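N-acetylmuramoyl-L-alanine amidase domain-containing protein SAOUHSC_02979 (Staphylococcus aureus, PDB 5T1Q) probably hydrolyses amide bonds as a secreted, peptidoglycan-directed amidase, here represented by a portion with a glucosaminidase-family domain and a CHAP domain. Local coordinates at residues A[177-185]-A[196-204]. Sequence-based numbering, arbitrary orientation.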
loop_
_atom_site.group_PDB
_atom_site.type_symbol
_atom_site.label_atom_id
_atom_site.label_comp_id
_atom_site.label_asym_id
_atom_site.label_seq_id
_atom_site.Cartn_x
_atom_site.Cartn_y
_atom_site.Cartn_z
ATOM N N SER A 177 0.116 13.003 -21.994
ATOM C CA SER A 177 1.058 12.966 -20.869
ATOM C C SER A 177 0.806 11.726 -20.036
ATOM O O SER A 177 -0.190 11.017 -20.236
ATOM C CB SER A 177 0.909 14.192 -19.970
ATOM O OG SER A 177 -0.283 14.118 -19.208
ATOM N N TYR A 178 1.682 11.497 -19.065
ATOM C CA TYR A 178 1.549 10.343 -18.191
ATOM C C TYR A 178 0.235 10.356 -17.394
ATOM O O TYR A 178 -0.286 9.286 -17.077
ATOM C CB TYR A 178 2.761 10.193 -17.255
ATOM C CG TYR A 178 2.842 11.185 -16.126
ATOM C CD1 TYR A 178 2.181 10.948 -14.925
ATOM C CD2 TYR A 178 3.614 12.344 -16.234
ATOM C CE1 TYR A 178 2.262 11.843 -13.867
ATOM C CE2 TYR A 178 3.701 13.246 -15.181
ATOM C CZ TYR A 178 3.018 12.988 -14.001
ATOM O OH TYR A 178 3.094 13.863 -12.952
ATOM N N LYS A 179 -0.305 11.544 -17.087
ATOM C CA LYS A 179 -1.577 11.620 -16.330
ATOM C C LYS A 179 -2.799 11.123 -17.107
ATOM O O LYS A 179 -3.800 10.726 -16.509
ATOM C CB LYS A 179 -1.838 13.015 -15.739
ATOM C CG LYS A 179 -1.037 13.295 -14.468
ATOM C CD LYS A 179 -1.649 14.410 -13.614
ATOM C CE LYS A 179 -1.301 15.810 -14.090
ATOM N NZ LYS A 179 0.066 16.214 -13.644
ATOM N N ASP A 180 -2.729 11.155 -18.432
ATOM C CA ASP A 180 -3.818 10.636 -19.245
ATOM C C ASP A 180 -3.782 9.112 -19.140
ATOM O O ASP A 180 -4.821 8.460 -19.010
ATOM C CB ASP A 180 -3.668 11.101 -20.694
ATOM C CG ASP A 180 -3.802 12.617 -20.835
ATOM O OD1 ASP A 180 -4.883 13.147 -20.498
ATOM O OD2 ASP A 180 -2.836 13.273 -21.296
ATOM N N ALA A 181 -2.565 8.568 -19.143
ATOM C CA ALA A 181 -2.353 7.134 -19.041
ATOM C C ALA A 181 -2.767 6.570 -17.678
ATOM O O ALA A 181 -3.487 5.571 -17.615
ATOM C CB ALA A 181 -0.905 6.795 -19.342
ATOM N N THR A 182 -2.339 7.208 -16.590
ATOM C CA THR A 182 -2.710 6.731 -15.253
ATOM C C THR A 182 -4.236 6.761 -15.038
ATOM O O THR A 182 -4.780 5.860 -14.401
ATOM C CB THR A 182 -2.002 7.503 -14.122
ATOM O OG1 THR A 182 -2.354 8.883 -14.179
ATOM C CG2 THR A 182 -0.479 7.361 -14.218
ATOM N N SER A 183 -4.927 7.756 -15.596
ATOM C CA SER A 183 -6.398 7.841 -15.432
ATOM C C SER A 183 -7.136 6.676 -16.111
ATOM O O SER A 183 -8.227 6.298 -15.683
ATOM C CB SER A 183 -6.954 9.163 -15.963
ATOM O OG SER A 183 -6.892 9.205 -17.374
ATOM N N HIS A 184 -6.553 6.129 -17.179
ATOM C CA HIS A 184 -7.155 4.974 -17.874
ATOM C C HIS A 184 -6.834 3.641 -17.187
ATOM O O HIS A 184 -7.496 2.639 -17.439
ATOM C CB HIS A 184 -6.770 4.957 -19.352
ATOM C CG HIS A 184 -7.454 6.022 -20.154
ATOM N ND1 HIS A 184 -6.854 7.224 -20.471
ATOM C CD2 HIS A 184 -8.701 6.073 -20.680
ATOM C CE1 HIS A 184 -7.695 7.963 -21.172
ATOM N NE2 HIS A 184 -8.822 7.286 -21.317
ATOM N N LEU A 185 -5.818 3.626 -16.333
ATOM C CA LEU A 185 -5.510 2.427 -15.539
ATOM C C LEU A 185 -6.492 2.321 -14.368
ATOM O O LEU A 185 -6.668 1.249 -13.783
ATOM C CB LEU A 185 -4.072 2.470 -15.023
ATOM C CG LEU A 185 -2.981 2.314 -16.086
ATOM C CD1 LEU A 185 -1.628 2.696 -15.528
ATOM C CD2 LEU A 185 -2.961 0.893 -16.639
ATOM N N ALA A 196 -5.186 6.005 -9.850
ATOM C CA ALA A 196 -4.540 7.054 -10.653
ATOM C C ALA A 196 -3.807 8.073 -9.789
ATOM O O ALA A 196 -2.648 8.399 -10.062
ATOM C CB ALA A 196 -5.554 7.764 -11.546
ATOM N N LYS A 197 -4.468 8.572 -8.750
ATOM C CA LYS A 197 -3.834 9.549 -7.866
ATOM C C LYS A 197 -2.600 8.972 -7.161
ATOM O O LYS A 197 -1.641 9.691 -6.902
ATOM C CB LYS A 197 -4.825 10.168 -6.876
ATOM C CG LYS A 197 -5.864 11.069 -7.552
ATOM C CD LYS A 197 -6.388 12.168 -6.639
ATOM C CE LYS A 197 -7.039 11.649 -5.360
ATOM N NZ LYS A 197 -8.313 10.919 -5.605
ATOM N N LYS A 198 -2.630 7.674 -6.869
ATOM C CA LYS A 198 -1.482 7.010 -6.272
ATOM C C LYS A 198 -0.314 6.949 -7.258
ATOM O O LYS A 198 0.817 7.279 -6.896
ATOM C CB LYS A 198 -1.852 5.607 -5.781
ATOM C CG LYS A 198 -2.701 5.610 -4.518
ATOM C CD LYS A 198 -3.075 4.193 -4.122
ATOM C CE LYS A 198 -3.819 4.157 -2.803
ATOM N NZ LYS A 198 -4.045 2.753 -2.375
ATOM N N LEU A 199 -0.578 6.538 -8.501
ATOM C CA LEU A 199 0.483 6.476 -9.504
ATOM C C LEU A 199 1.085 7.861 -9.747
ATOM O O LEU A 199 2.303 8.005 -9.799
ATOM C CB LEU A 199 -0.014 5.873 -10.824
ATOM C CG LEU A 199 -0.400 4.394 -10.836
ATOM C CD1 LEU A 199 -0.828 3.992 -12.237
ATOM C CD2 LEU A 199 0.740 3.502 -10.372
ATOM N N ASN A 200 0.229 8.871 -9.870
ATOM C CA ASN A 200 0.672 10.241 -10.090
ATOM C C ASN A 200 1.586 10.686 -8.955
ATOM O O ASN A 200 2.631 11.273 -9.203
ATOM C CB ASN A 200 -0.531 11.191 -10.255
ATOM C CG ASN A 200 -1.352 10.880 -11.506
ATOM O OD1 ASN A 200 -0.872 10.225 -12.435
ATOM N ND2 ASN A 200 -2.592 11.344 -11.532
ATOM N N SER A 201 1.211 10.357 -7.720
ATOM C CA SER A 201 2.027 10.697 -6.556
ATOM C C SER A 201 3.422 10.066 -6.634
ATOM O O SER A 201 4.417 10.707 -6.303
ATOM C CB SER A 201 1.340 10.238 -5.273
ATOM O OG SER A 201 2.143 10.546 -4.145
ATOM N N ILE A 202 3.481 8.805 -7.043
ATOM C CA ILE A 202 4.755 8.100 -7.166
ATOM C C ILE A 202 5.613 8.729 -8.280
ATOM O O ILE A 202 6.799 8.988 -8.094
ATOM C CB ILE A 202 4.532 6.596 -7.458
ATOM C CG1 ILE A 202 3.826 5.924 -6.275
ATOM C CG2 ILE A 202 5.867 5.907 -7.727
ATOM C CD1 ILE A 202 3.309 4.523 -6.548
ATOM N N ILE A 203 4.995 8.974 -9.429
ATOM C CA ILE A 203 5.696 9.538 -10.578
ATOM C C ILE A 203 6.306 10.891 -10.255
ATOM O O ILE A 203 7.474 11.145 -10.579
ATOM C CB ILE A 203 4.758 9.655 -11.794
ATOM C CG1 ILE A 203 4.351 8.246 -12.268
ATOM C CG2 ILE A 203 5.440 10.419 -12.926
ATOM C CD1 ILE A 203 3.238 8.230 -13.275
ATOM N N LYS A 204 5.514 11.747 -9.624
ATOM C CA LYS A 204 5.948 13.079 -9.266
ATOM C C LYS A 204 7.114 13.078 -8.275
ATOM O O LYS A 204 8.171 13.629 -8.555
ATOM C CB LYS A 204 4.774 13.863 -8.673
ATOM C CG LYS A 204 5.110 15.280 -8.249
ATOM C CD LYS A 204 3.865 15.979 -7.727
ATOM C CE LYS A 204 4.194 17.365 -7.201
ATOM N NZ LYS A 204 3.001 18.004 -6.575
HETATM O O HOH W 1 -4.200 10.766 -13.803
#
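Thr-182 and Asn-200 illustrate how a polar pair can be built into a largely apolar helix-helix seam. The side chain of Thr-182 is a knob in a hole formed by Ala-196, Leu-199, Asn-200 and Ile-203, and its two branches divide the work. OG1, held between the backbone N and the carbonyl carbon (chi1 61°), donates to Asn-200 OD1 at 2.7 Å, tilted 19° from the carbonyl plane, whereas CG2 lies 3.7 Å from Leu-199 CB. The other half of the Asn-200 amide is fixed through a water that accepts from ND2 and donates both to Thr-182 OG1, 2.7 Å away, and to the carbonyl oxygen of Lys-179; the amide is thus gripped at both ends and its rotation set. The Lys-179 side chain crosses that of Asn-200 at about a right angle, with CG 3.7 Å from Asn-200 OD1. Helices 178-185 and 195-205 form a roughly antiparallel helical hairpin, joined by a short connection, within the glucosaminidase-family region, their segments inclined at 145° with axes 8.6 Å apart; helix 82-93 packs against both, touching Leu-185 and Leu-199. Where the two backbones come nearest, at Thr-182 and Ala-196, the Ala-196 methyl rests against the carbonyl oxygen of Thr-182. Toward the start of helix 178-185, Ile-203 covers one face of the Tyr-178 ring in a CH-pi contact, CG2 standing 3.7 Å from the centroid, while Ile-203 CD1 reaches CD1 of the ring at 3.4 Å. Asn-200 OD1 approaches the edge of this same ring. At the other end of 177-185, Leu-185 and Leu-199 cross at about a right angle, their CD1 methyls 3.6 Å apart.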